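Local coordinates for protein dihydroorotase (Campylobacter jejuni subsp. jejuni, PDB 3PNU) that probably catalyses the reversible cyclization of N-carbamoyl-L-aspartate to (S)-dihydroorotate, a step of de novo pyrimidine biosynthesis, with two zinc ions bound per subunit, at residues Leu45-Ser50 and Leu81-Asp86; Lys85-Thr90 and Glu320-Thr325; Leu95-Tyr100 and Gly128-Phe133; Lys103-Ala108 and Leu142-Asp147. All coordinates share one frame; numbering follows the deposited sequence.

Interaction 1 (Leu45-Ser50 and Leu81-Asp86); sequences LIAPLS and LKACKD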
loop_
_atom_site.group_PDB
_atom_site.type_symbol
_atom_site.label_atom_id
_atom_site.label_comp_id
_atom_site.label_asym_id
_atom_site.label_seq_id
_atom_site.Cartn_x
_atom_site.Cartn_y
_atom_site.Cartn_z
ATOM N N LEU A 45 6.316 0.405 -29.425
ATOM C CA LEU A 45 5.237 1.309 -29.021
ATOM C C LEU A 45 5.666 2.453 -28.094
ATOM O O LEU A 45 5.275 3.598 -28.301
ATOM C CB LEU A 45 4.123 0.506 -28.341
ATOM C CG LEU A 45 2.951 1.315 -27.761
ATOM C CD1 LEU A 45 2.340 2.240 -28.793
ATOM C CD2 LEU A 45 1.898 0.369 -27.187
ATOM N N ILE A 46 6.464 2.139 -27.075
ATOM C CA ILE A 46 6.881 3.149 -26.085
ATOM C C ILE A 46 8.192 3.914 -26.400
ATOM O O ILE A 46 8.313 5.092 -26.052
ATOM C CB ILE A 46 7.007 2.511 -24.668
ATOM C CG1 ILE A 46 8.199 1.541 -24.606
ATOM C CG2 ILE A 46 5.726 1.807 -24.302
ATOM C CD1 ILE A 46 8.469 0.956 -23.231
ATOM N N ALA A 47 9.150 3.254 -27.053
ATOM C CA ALA A 47 10.451 3.871 -27.340
ATOM C C ALA A 47 10.332 5.265 -27.938
ATOM O O ALA A 47 11.022 6.182 -27.508
ATOM C CB ALA A 47 11.317 2.964 -28.223
ATOM N N PRO A 48 9.469 5.430 -28.943
ATOM C CA PRO A 48 9.262 6.751 -29.533
ATOM C C PRO A 48 8.787 7.798 -28.553
ATOM O O PRO A 48 9.102 8.961 -28.699
ATOM C CB PRO A 48 8.165 6.496 -30.566
ATOM C CG PRO A 48 8.460 5.112 -31.056
ATOM C CD PRO A 48 8.929 4.359 -29.811
ATOM N N LEU A 49 8.033 7.391 -27.553
ATOM C CA LEU A 49 7.514 8.355 -26.587
ATOM C C LEU A 49 8.639 9.017 -25.762
ATOM O O LEU A 49 8.489 10.148 -25.286
ATOM C CB LEU A 49 6.454 7.684 -25.715
ATOM C CG LEU A 49 5.243 7.213 -26.543
ATOM C CD1 LEU A 49 4.297 6.343 -25.717
ATOM C CD2 LEU A 49 4.496 8.416 -27.132
ATOM N N SER A 50 9.762 8.311 -25.628
ATOM C CA SER A 50 10.948 8.824 -24.914
ATOM C C SER A 50 11.943 9.448 -25.887
ATOM O O SER A 50 12.441 10.535 -25.651
ATOM C CB SER A 50 11.663 7.696 -24.142
ATOM O OG SER A 50 10.859 7.174 -23.102
ATOM N N LEU A 81 17.314 1.119 -31.674
ATOM C CA LEU A 81 17.578 2.084 -32.756
ATOM C C LEU A 81 16.516 2.059 -33.860
ATOM O O LEU A 81 16.108 3.114 -34.346
ATOM C CB LEU A 81 18.975 1.882 -33.336
ATOM C CG LEU A 81 20.110 2.274 -32.388
ATOM C CD1 LEU A 81 21.453 1.910 -33.021
ATOM C CD2 LEU A 81 20.050 3.769 -32.023
ATOM N N LYS A 82 16.075 0.864 -34.256
ATOM C CA LYS A 82 15.008 0.763 -35.258
ATOM C C LYS A 82 13.719 1.361 -34.741
ATOM O O LYS A 82 13.074 2.134 -35.425
ATOM C CB LYS A 82 14.704 -0.686 -35.643
ATOM C CG LYS A 82 15.612 -1.324 -36.702
ATOM C CD LYS A 82 15.017 -2.677 -37.177
ATOM C CE LYS A 82 13.590 -2.521 -37.793
ATOM N NZ LYS A 82 12.935 -3.830 -38.132
ATOM N N ALA A 83 13.354 0.984 -33.521
ATOM C CA ALA A 83 12.110 1.425 -32.893
ATOM C C ALA A 83 11.978 2.939 -32.765
ATOM O O ALA A 83 10.864 3.467 -32.731
ATOM C CB ALA A 83 11.968 0.765 -31.524
ATOM N N CYS A 84 13.115 3.626 -32.693
ATOM C CA CYS A 84 13.150 5.086 -32.565
ATOM C C CYS A 84 13.072 5.752 -33.925
ATOM O O CYS A 84 12.491 6.834 -34.065
ATOM C CB CYS A 84 14.444 5.500 -31.887
ATOM S SG CYS A 84 14.639 4.693 -30.333
ATOM N N LYS A 85 13.694 5.103 -34.909
ATOM C CA LYS A 85 13.682 5.552 -36.298
ATOM C C LYS A 85 14.406 6.900 -36.398
ATOM O O LYS A 85 15.560 7.036 -35.977
ATOM C CB LYS A 85 12.227 5.660 -36.812
ATOM C CG LYS A 85 11.422 4.377 -36.640
ATOM C CD LYS A 85 10.010 4.463 -37.209
ATOM C CE LYS A 85 9.284 3.131 -36.989
ATOM N NZ LYS A 85 7.954 3.074 -37.648
ATOM N N ASP A 86 13.707 7.891 -36.942
ATOM C CA ASP A 86 14.266 9.189 -37.308
ATOM C C ASP A 86 14.601 10.147 -36.158
ATOM O O ASP A 86 15.066 11.265 -36.403
ATOM C CB ASP A 86 13.272 9.870 -38.254
ATOM C CG ASP A 86 11.873 9.960 -37.659
ATOM O OD1 ASP A 86 11.753 9.921 -36.412
ATOM O OD2 ASP A 86 10.899 10.069 -38.438
#
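A47 and A83 meet methyl to methyl, their CB atoms 4.0 Å apart, each CB bond pointing at the opposing helix. The backbones of the two helices, 40-51 and 70-84, are nearest at P48 and C84, whose CA atoms lie 5.2 Å apart, a spacing consistent with the small side chains here. These are successive helices on the outside of the TIM barrel, with strand 56-59 between them in the chain, and the contact forms where helix 70-84 ends.

C84 widens the methyl contact. Its SG is turned beside its own backbone N (chi1 -56°), which brings the sulfur to 4.3 Å from A47 CB, so that A47 CB has both A83 CB and the sulfur as neighbours. P48 contributes two ring carbons: CG lies 3.4 Å and CD 3.6 Å from A83 O, so this part of the ring sits against a carbonyl of the last helical turn. Lacking an N-H, P48 cannot bond back to the preceding turn, and L49 N bonds three residues back, to I46 O, in place of the usual bond to the turn before; helix 40-51 is kinked here. On the other side the chain leaves helical geometry immediately after C84, as K85 takes a positive phi of 64°.

L43 and A51 of helix 40-51 also touch A83 and C84, respectively, and the A47 side chain is about 4 Å from that of L37, a predicted substrate-binding residue. No hydrogen bond crosses the interface; small apolar groups and carbon-to-oxygen contacts make it up, which implies that cohesion here depends on close fit and not on directional bonds.

Interaction 2 (Lys85-Thr90 and Glu320-Thr325); sequences KDENFT and EDKILT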
loop_
_atom_site.group_PDB
_atom_site.type_symbol
_atom_site.label_atom_id
_atom_site.label_comp_id
_atom_site.label_asym_id
_atom_site.label_seq_id
_atom_site.Cartn_x
_atom_site.Cartn_y
_atom_site.Cartn_z
ATOM N N LYS A 85 13.694 5.103 -34.909
ATOM C CA LYS A 85 13.682 5.552 -36.298
ATOM C C LYS A 85 14.406 6.900 -36.398
ATOM O O LYS A 85 15.560 7.036 -35.977
ATOM C CB LYS A 85 12.227 5.660 -36.812
ATOM C CG LYS A 85 11.422 4.377 -36.640
ATOM C CD LYS A 85 10.010 4.463 -37.209
ATOM C CE LYS A 85 9.284 3.131 -36.989
ATOM N NZ LYS A 85 7.954 3.074 -37.648
ATOM N N ASP A 86 13.707 7.891 -36.942
ATOM C CA ASP A 86 14.266 9.189 -37.308
ATOM C C ASP A 86 14.601 10.147 -36.158
ATOM O O ASP A 86 15.066 11.265 -36.403
ATOM C CB ASP A 86 13.272 9.870 -38.254
ATOM C CG ASP A 86 11.873 9.960 -37.659
ATOM O OD1 ASP A 86 11.753 9.921 -36.412
ATOM O OD2 ASP A 86 10.899 10.069 -38.438
ATOM N N GLU A 87 14.378 9.724 -34.918
ATOM C CA GLU A 87 14.644 10.584 -33.771
ATOM C C GLU A 87 16.119 10.658 -33.421
ATOM O O GLU A 87 16.854 9.688 -33.597
ATOM C CB GLU A 87 13.876 10.070 -32.548
ATOM C CG GLU A 87 12.355 10.126 -32.683
ATOM C CD GLU A 87 11.819 11.550 -32.670
ATOM O OE1 GLU A 87 10.583 11.704 -32.712
ATOM O OE2 GLU A 87 12.629 12.506 -32.601
ATOM N N ASN A 88 16.544 11.826 -32.944
ATOM C CA ASN A 88 17.906 12.021 -32.476
ATOM C C ASN A 88 17.882 11.517 -31.041
ATOM O O ASN A 88 17.364 12.199 -30.143
ATOM C CB ASN A 88 18.302 13.492 -32.506
ATOM C CG ASN A 88 19.691 13.738 -31.917
ATOM O OD1 ASN A 88 20.538 12.836 -31.893
ATOM N ND2 ASN A 88 19.931 14.964 -31.447
ATOM N N PHE A 89 18.428 10.326 -30.823
ATOM C CA PHE A 89 18.372 9.708 -29.507
ATOM C C PHE A 89 19.423 8.629 -29.310
ATOM O O PHE A 89 19.453 7.661 -30.051
ATOM C CB PHE A 89 16.975 9.101 -29.332
ATOM C CG PHE A 89 16.803 8.335 -28.071
ATOM C CD1 PHE A 89 16.588 8.994 -26.875
ATOM C CD2 PHE A 89 16.844 6.950 -28.076
ATOM C CE1 PHE A 89 16.425 8.301 -25.716
ATOM C CE2 PHE A 89 16.684 6.246 -26.905
ATOM C CZ PHE A 89 16.476 6.929 -25.721
ATOM N N THR A 90 20.273 8.796 -28.302
ATOM C CA THR A 90 21.307 7.813 -28.015
ATOM C C THR A 90 20.954 6.973 -26.773
ATOM O O THR A 90 20.932 7.479 -25.656
ATOM C CB THR A 90 22.673 8.481 -27.791
ATOM O OG1 THR A 90 23.018 9.267 -28.941
ATOM C CG2 THR A 90 23.752 7.429 -27.531
ATOM N N GLU A 320 25.714 17.339 -31.768
ATOM C CA GLU A 320 24.800 18.461 -31.949
ATOM C C GLU A 320 23.712 18.424 -30.881
ATOM O O GLU A 320 23.136 17.378 -30.600
ATOM C CB GLU A 320 24.216 18.532 -33.358
ATOM C CG GLU A 320 23.446 17.313 -33.826
ATOM C CD GLU A 320 22.793 17.537 -35.195
ATOM O OE1 GLU A 320 22.751 18.709 -35.649
ATOM O OE2 GLU A 320 22.317 16.546 -35.806
ATOM N N ASP A 321 23.461 19.580 -30.282
ATOM C CA ASP A 321 22.497 19.707 -29.220
ATOM C C ASP A 321 21.068 19.451 -29.676
ATOM O O ASP A 321 20.705 19.709 -30.818
ATOM C CB ASP A 321 22.571 21.113 -28.605
ATOM C CG ASP A 321 23.925 21.412 -27.938
ATOM O OD1 ASP A 321 24.170 22.599 -27.622
ATOM O OD2 ASP A 321 24.744 20.482 -27.729
ATOM N N LYS A 322 20.266 18.933 -28.754
ATOM C CA LYS A 322 18.861 18.698 -28.987
ATOM C C LYS A 322 18.128 19.650 -28.074
ATOM O O LYS A 322 17.944 19.363 -26.907
ATOM C CB LYS A 322 18.498 17.238 -28.697
ATOM C CG LYS A 322 17.013 16.905 -28.810
ATOM C CD LYS A 322 16.787 15.390 -28.919
ATOM C CE LYS A 322 15.330 15.038 -29.138
ATOM N NZ LYS A 322 15.193 13.609 -29.504
ATOM N N ILE A 323 17.743 20.802 -28.602
ATOM C CA ILE A 323 17.011 21.786 -27.814
ATOM C C ILE A 323 15.519 21.556 -27.976
ATOM O O ILE A 323 15.029 21.408 -29.091
ATOM C CB ILE A 323 17.366 23.250 -28.203
ATOM C CG1 ILE A 323 18.866 23.501 -27.988
ATOM C CG2 ILE A 323 16.542 24.256 -27.376
ATOM C CD1 ILE A 323 19.287 24.960 -28.148
ATOM N N LEU A 324 14.813 21.509 -26.847
ATOM C CA LEU A 324 13.373 21.319 -26.828
ATOM C C LEU A 324 12.758 22.523 -26.165
ATOM O O LEU A 324 13.287 23.006 -25.162
ATOM C CB LEU A 324 13.012 20.056 -26.058
ATOM C CG LEU A 324 13.372 18.751 -26.772
ATOM C CD1 LEU A 324 13.318 17.590 -25.830
ATOM C CD2 LEU A 324 12.461 18.507 -28.002
ATOM N N THR A 325 11.648 23.006 -26.731
ATOM C CA THR A 325 10.947 24.179 -26.208
ATOM C C THR A 325 9.579 23.776 -25.708
ATOM O O THR A 325 8.848 23.052 -26.391
ATOM C CB THR A 325 10.744 25.295 -27.286
ATOM O OG1 THR A 325 11.968 25.540 -27.986
ATOM C CG2 THR A 325 10.268 26.599 -26.634
#
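At the entry to strand 323-327 of the antiparallel sheet, K322 reaches across to the loop that follows helix 70-84 and donates from NZ to N88 O over 2.7 Å. The C=O...N angle is 144° and the donor stands tilted 26° from the carbonyl plane. The lysine attains this position by being stretched out: CG is anti to the backbone N (chi1 176°) and the chain remains extended beyond it, so CD also passes 3.5 Å from N88 O.

N88 runs the other way. Its side chain slides past that of K322 in the opposite direction, with ND2 lying 3.8 Å from K322 CB, a van der Waals contact of the amide nitrogen with the lysine's aliphatic stem. The same ND2 is 4.1 Å from E320 O, too far for a hydrogen bond.

In the fold, the contact ties the loop between helix 70-84 and strand 90-93 of the barrel to the small antiparallel sheet some 230 residues later. NZ also donates to A51 O and F54 O, so three carbonyl oxygens surround the ammonium group; A51 is the last residue of helix 40-51, whose carbonyl end would probably favour a positive charge. On the strand side, K322 N bonds to N29 OD1.

E87 approaches the same lysine at about a right angle, its chain bent at chi2. Its OE2 is 4.2 Å from K322 NZ, beyond a salt bridge, so any attraction is longer-range. E87 also touches R52 and A51, whereas N88 and E320 lie exposed on the surface.

Interaction 3 (Leu95-Tyr100 and Gly128-Phe133); sequences LFFKNY and GGVSSF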
loop_
_atom_site.group_PDB
_atom_site.type_symbol
_atom_site.label_atom_id
_atom_site.label_comp_id
_atom_site.label_asym_id
_atom_site.label_seq_id
_atom_site.Cartn_x
_atom_site.Cartn_y
_atom_site.Cartn_z
ATOM N N LEU A 95 24.333 -3.689 -18.763
ATOM C CA LEU A 95 24.273 -5.109 -18.525
ATOM C C LEU A 95 23.708 -5.328 -17.121
ATOM O O LEU A 95 23.820 -4.467 -16.226
ATOM C CB LEU A 95 25.662 -5.755 -18.583
ATOM C CG LEU A 95 26.359 -5.864 -19.935
ATOM C CD1 LEU A 95 27.655 -6.575 -19.754
ATOM C CD2 LEU A 95 25.479 -6.619 -20.925
ATOM N N PHE A 96 23.096 -6.492 -16.952
ATOM C CA PHE A 96 22.527 -6.931 -15.697
ATOM C C PHE A 96 23.685 -7.413 -14.874
ATOM O O PHE A 96 24.540 -8.158 -15.373
ATOM C CB PHE A 96 21.582 -8.064 -15.994
ATOM C CG PHE A 96 20.828 -8.558 -14.824
ATOM C CD1 PHE A 96 19.538 -8.118 -14.590
ATOM C CD2 PHE A 96 21.385 -9.508 -13.980
ATOM C CE1 PHE A 96 18.823 -8.603 -13.524
ATOM C CE2 PHE A 96 20.678 -9.991 -12.912
ATOM C CZ PHE A 96 19.399 -9.539 -12.675
ATOM N N PHE A 97 23.752 -6.999 -13.617
ATOM C CA PHE A 97 24.898 -7.377 -12.812
ATOM C C PHE A 97 25.017 -8.851 -12.464
ATOM O O PHE A 97 24.038 -9.518 -12.162
ATOM C CB PHE A 97 24.927 -6.601 -11.496
ATOM C CG PHE A 97 26.146 -6.876 -10.686
ATOM C CD1 PHE A 97 27.237 -6.051 -10.763
ATOM C CD2 PHE A 97 26.223 -7.994 -9.882
ATOM C CE1 PHE A 97 28.367 -6.310 -10.024
ATOM C CE2 PHE A 97 27.362 -8.266 -9.143
ATOM C CZ PHE A 97 28.425 -7.429 -9.211
ATOM N N LYS A 98 26.259 -9.317 -12.499
ATOM C CA LYS A 98 26.652 -10.659 -12.086
ATOM C C LYS A 98 28.167 -10.536 -11.917
ATOM O O LYS A 98 28.712 -9.470 -12.175
ATOM C CB LYS A 98 26.265 -11.749 -13.090
ATOM C CG LYS A 98 27.163 -11.860 -14.313
ATOM C CD LYS A 98 26.800 -13.103 -15.130
ATOM C CE LYS A 98 27.910 -13.452 -16.112
ATOM N NZ LYS A 98 27.611 -14.680 -16.909
ATOM N N ASN A 99 28.844 -11.605 -11.510
ATOM C CA ASN A 99 30.301 -11.550 -11.232
ATOM C C ASN A 99 31.237 -11.534 -12.436
ATOM O O ASN A 99 32.139 -12.368 -12.532
ATOM C CB ASN A 99 30.697 -12.736 -10.353
ATOM C CG ASN A 99 29.894 -12.807 -9.092
ATOM O OD1 ASN A 99 29.440 -11.785 -8.565
ATOM N ND2 ASN A 99 29.709 -14.022 -8.584
ATOM N N TYR A 100 31.058 -10.581 -13.340
ATOM C CA TYR A 100 31.904 -10.502 -14.523
ATOM C C TYR A 100 33.375 -10.370 -14.109
ATOM O O TYR A 100 33.665 -9.828 -13.048
ATOM C CB TYR A 100 31.512 -9.303 -15.372
ATOM C CG TYR A 100 30.077 -9.277 -15.852
ATOM C CD1 TYR A 100 29.157 -8.348 -15.353
ATOM C CD2 TYR A 100 29.637 -10.174 -16.807
ATOM C CE1 TYR A 100 27.830 -8.318 -15.818
ATOM C CE2 TYR A 100 28.328 -10.144 -17.273
ATOM C CZ TYR A 100 27.433 -9.219 -16.773
ATOM O OH TYR A 100 26.142 -9.238 -17.254
ATOM N N GLY A 128 17.438 -13.696 -11.255
ATOM C CA GLY A 128 18.853 -14.001 -11.442
ATOM C C GLY A 128 19.726 -12.959 -10.756
ATOM O O GLY A 128 20.918 -12.863 -11.038
ATOM N N GLY A 129 19.133 -12.194 -9.834
ATOM C CA GLY A 129 19.834 -11.115 -9.135
ATOM C C GLY A 129 20.853 -11.527 -8.093
ATOM O O GLY A 129 21.071 -12.712 -7.846
ATOM N N VAL A 130 21.477 -10.525 -7.486
ATOM C CA VAL A 130 22.486 -10.737 -6.469
ATOM C C VAL A 130 21.802 -11.187 -5.189
ATOM O O VAL A 130 20.775 -10.639 -4.802
ATOM C CB VAL A 130 23.313 -9.447 -6.229
ATOM C CG1 VAL A 130 24.191 -9.568 -5.010
ATOM C CG2 VAL A 130 24.147 -9.124 -7.457
ATOM N N SER A 131 22.365 -12.198 -4.549
ATOM C CA SER A 131 21.804 -12.733 -3.323
ATOM C C SER A 131 22.808 -12.624 -2.202
ATOM O O SER A 131 22.606 -13.171 -1.130
ATOM C CB SER A 131 21.417 -14.205 -3.516
ATOM O OG SER A 131 22.565 -15.001 -3.790
ATOM N N SER A 132 23.894 -11.905 -2.442
ATOM C CA SER A 132 24.917 -11.764 -1.445
ATOM C C SER A 132 25.748 -10.518 -1.687
ATOM O O SER A 132 26.132 -10.247 -2.822
ATOM C CB SER A 132 25.823 -12.990 -1.494
ATOM O OG SER A 132 26.930 -12.820 -0.644
ATOM N N PHE A 133 26.021 -9.771 -0.620
ATOM C CA PHE A 133 26.848 -8.584 -0.699
ATOM C C PHE A 133 28.156 -8.804 0.050
ATOM O O PHE A 133 28.734 -7.891 0.606
ATOM C CB PHE A 133 26.083 -7.341 -0.214
ATOM C CG PHE A 133 24.931 -6.966 -1.113
ATOM C CD1 PHE A 133 25.127 -6.129 -2.199
ATOM C CD2 PHE A 133 23.667 -7.474 -0.888
ATOM C CE1 PHE A 133 24.077 -5.792 -3.038
ATOM C CE2 PHE A 133 22.610 -7.137 -1.724
ATOM C CZ PHE A 133 22.818 -6.294 -2.802
#
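F97 and V130 form the tight part of this contact: F97 CD2 is 3.4 Å from V130 CG2, and CE2 of the same ring is 3.7 Å from that methyl. The approach is oblique to the ring. In V130, CG1 lies anti to the backbone N (chi1 170°), which leaves CG2 beside the N and directed at F97, while CG1 stands 4.1 Å above the F133 ring, displaced toward its rim. F97 is hemmed in further by L138, T141 and L142 of helix 135-147 and by I115, and the V130 backbone bonds to Y118 and A120.

The other half is looser and nearer solvent, since G128 is exposed and G129 partly so. Here F96 presents an edge to the glycine backbone. Its CE2 is 3.4 Å from G128 O and its CZ 3.9 Å from G129 N, both lying near the ring plane. The F96 ring also meets that of Y118. The F96 backbone is held from within its own segment: Y100 OH donates to F96 O over 2.7 Å, in the carbonyl plane with a C=O...O angle of 159°.

Both segments are loops, the first after strand 90-93 and the second before helix 135-147. The F96 side chain is about 5 Å from that of N62, a predicted substrate-binding residue, and about 10 Å from a bound zinc ion. No hydrogen bond joins the two loops. Aromatic C-H edges facing a carbonyl oxygen are electrostatically favourable, so the glycine side probably gains a mild polar attraction, whereas the F97-V130 side is purely apolar.

Interaction 4 (Lys103-Ala108 and Leu142-Asp147); sequences KFLYSA and LEAMSD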
loop_
_atom_site.group_PDB
_atom_site.type_symbol
_atom_site.label_atom_id
_atom_site.label_comp_id
_atom_site.label_asym_id
_atom_site.label_seq_id
_atom_site.Cartn_x
_atom_site.Cartn_y
_atom_site.Cartn_z
ATOM N N LYS A 103 38.690 -9.355 -17.726
ATOM C CA LYS A 103 38.773 -9.566 -19.169
ATOM C C LYS A 103 37.450 -9.236 -19.853
ATOM O O LYS A 103 37.424 -8.534 -20.861
ATOM C CB LYS A 103 39.225 -11.001 -19.499
ATOM C CG LYS A 103 39.361 -11.267 -20.996
ATOM C CD LYS A 103 40.095 -12.573 -21.339
ATOM C CE LYS A 103 40.392 -12.618 -22.849
ATOM N NZ LYS A 103 41.218 -13.789 -23.267
ATOM N N PHE A 104 36.346 -9.722 -19.314
ATOM C CA PHE A 104 35.056 -9.436 -19.938
ATOM C C PHE A 104 34.682 -7.956 -19.863
ATOM O O PHE A 104 34.114 -7.396 -20.813
ATOM C CB PHE A 104 33.939 -10.261 -19.313
ATOM C CG PHE A 104 32.574 -9.875 -19.804
ATOM C CD1 PHE A 104 32.018 -10.495 -20.906
ATOM C CD2 PHE A 104 31.857 -8.865 -19.177
ATOM C CE1 PHE A 104 30.762 -10.134 -21.365
ATOM C CE2 PHE A 104 30.606 -8.501 -19.632
ATOM C CZ PHE A 104 30.058 -9.139 -20.730
ATOM N N LEU A 105 34.987 -7.337 -18.725
ATOM C CA LEU A 105 34.672 -5.930 -18.515
ATOM C C LEU A 105 35.470 -5.039 -19.453
ATOM O O LEU A 105 34.930 -4.067 -19.979
ATOM C CB LEU A 105 34.908 -5.523 -17.056
ATOM C CG LEU A 105 33.933 -6.109 -16.023
ATOM C CD1 LEU A 105 34.379 -5.788 -14.595
ATOM C CD2 LEU A 105 32.534 -5.607 -16.271
ATOM N N TYR A 106 36.744 -5.368 -19.669
ATOM C CA TYR A 106 37.583 -4.572 -20.567
ATOM C C TYR A 106 37.045 -4.539 -22.001
ATOM O O TYR A 106 37.168 -3.535 -22.684
ATOM C CB TYR A 106 39.038 -5.062 -20.576
ATOM C CG TYR A 106 39.895 -4.301 -21.584
ATOM C CD1 TYR A 106 40.514 -3.101 -21.238
ATOM C CD2 TYR A 106 40.062 -4.774 -22.888
ATOM C CE1 TYR A 106 41.282 -2.400 -22.159
ATOM C CE2 TYR A 106 40.825 -4.081 -23.811
ATOM C CZ TYR A 106 41.435 -2.899 -23.443
ATOM O OH TYR A 106 42.197 -2.206 -24.361
ATOM N N SER A 107 36.445 -5.632 -22.449
ATOM C CA SER A 107 35.900 -5.683 -23.793
ATOM C C SER A 107 34.556 -4.978 -23.901
ATOM O O SER A 107 34.123 -4.643 -25.002
ATOM C CB SER A 107 35.732 -7.133 -24.244
ATOM O OG SER A 107 34.727 -7.790 -23.496
ATOM N N ALA A 108 33.892 -4.742 -22.770
ATOM C CA ALA A 108 32.564 -4.116 -22.772
ATOM C C ALA A 108 32.521 -2.627 -22.407
ATOM O O ALA A 108 31.531 -1.961 -22.689
ATOM C CB ALA A 108 31.649 -4.892 -21.831
ATOM N N LEU A 142 33.915 -5.492 -8.892
ATOM C CA LEU A 142 33.808 -4.069 -8.552
ATOM C C LEU A 142 35.133 -3.318 -8.689
ATOM O O LEU A 142 35.141 -2.099 -8.961
ATOM C CB LEU A 142 33.201 -3.874 -7.156
ATOM C CG LEU A 142 31.777 -4.425 -6.978
ATOM C CD1 LEU A 142 31.269 -4.093 -5.590
ATOM C CD2 LEU A 142 30.842 -3.889 -8.017
ATOM N N GLU A 143 36.247 -4.028 -8.502
ATOM C CA GLU A 143 37.562 -3.412 -8.661
ATOM C C GLU A 143 37.872 -3.162 -10.125
ATOM O O GLU A 143 38.428 -2.134 -10.463
ATOM C CB GLU A 143 38.664 -4.234 -8.000
ATOM C CG GLU A 143 38.661 -4.097 -6.485
ATOM C CD GLU A 143 39.852 -4.786 -5.811
ATOM O OE1 GLU A 143 40.515 -5.645 -6.460
ATOM O OE2 GLU A 143 40.117 -4.466 -4.625
ATOM N N ALA A 144 37.516 -4.103 -10.984
ATOM C CA ALA A 144 37.714 -3.935 -12.418
ATOM C C ALA A 144 36.839 -2.761 -12.862
ATOM O O ALA A 144 37.299 -1.878 -13.606
ATOM C CB ALA A 144 37.342 -5.189 -13.168
ATOM N N MET A 145 35.588 -2.729 -12.386
ATOM C CA MET A 145 34.673 -1.641 -12.746
ATOM C C MET A 145 35.247 -0.323 -12.325
ATOM O O MET A 145 35.132 0.676 -13.037
ATOM C CB MET A 145 33.298 -1.822 -12.122
ATOM C CG MET A 145 32.486 -2.916 -12.776
ATOM S SD MET A 145 30.830 -3.091 -12.100
ATOM C CE MET A 145 30.090 -1.492 -12.450
ATOM N N SER A 146 35.877 -0.332 -11.160
ATOM C CA SER A 146 36.479 0.855 -10.608
ATOM C C SER A 146 37.638 1.287 -11.524
ATOM O O SER A 146 37.679 2.426 -11.992
ATOM C CB SER A 146 36.928 0.574 -9.164
ATOM O OG SER A 146 37.275 1.763 -8.477
ATOM N N ASP A 147 38.552 0.358 -11.804
ATOM C CA ASP A 147 39.717 0.634 -12.662
ATOM C C ASP A 147 39.286 1.132 -14.047
ATOM O O ASP A 147 39.842 2.121 -14.550
ATOM C CB ASP A 147 40.593 -0.628 -12.812
ATOM C CG ASP A 147 41.231 -1.078 -11.477
ATOM O OD1 ASP A 147 41.276 -0.265 -10.527
ATOM O OD2 ASP A 147 41.691 -2.242 -11.389
#
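L105 makes the whole contact from its side of the helix pair through one methyl: CD1 lies 3.3 Å from A144 CB, a tight methyl-to-methyl approach, and 3.9 Å from M145 CG. The A144 methyl points at helix 102-108 just as the L105 CB bond points at helix 135-147, so the leucine tip is received by the short side chain while the methionine stem passes it obliquely. With the CA atoms of L105 and A144 7.1 Å apart, a single leucine spans the gap.

Its torsions explain this reach. CG sits beside the backbone N, opposite the carbonyl carbon (chi1 -70°), and chi2 of 172° extends CD1 outward to A144. In M145 the CG that touches L105 is likewise beside the backbone N, and the chain then bends at chi3, beyond the touching atom.

The next shell sets the helix ends. F104 N donates to D101 OD1 near the start of helix 102-108. Toward the other end, S107 OG donates to F104 O over 2.8 Å, from a position tilted 32° out of the carbonyl plane, adding a side-chain link within the last turns, where several backbone bonds are weak. F104 stacks its ring on that of Y100.

Further out, L105 also touches I115 and L148. L142, directed away from helix 102-108, and M145 pack on L152 of strand 152-154, joining helix 135-147 to that strand, while S107 and A108 touch L70 and thereby bring helix 102-108 against the start of helix 70-84.

Interactions 1 and 2 adjoin: their centres are 12 Å apart, they share K85 and D86, and C84 SG packs 3.9 Å from F89 CD2. Interactions 3 and 4 form a second pair, 14 Å between centres, with segments alternating along the chain and L95 CD1 touching F104 CE2 at 3.5 Å. Between the pairs the centres are 29 to 33 Å apart, with no direct touch. Interaction 1 closes before 3 and 4 open, and both of these are nested within the long loop that interaction 2 closes. Successive barrel elements are thus joined locally at two places, while interaction 2 brings the late antiparallel sheet back to the early helices.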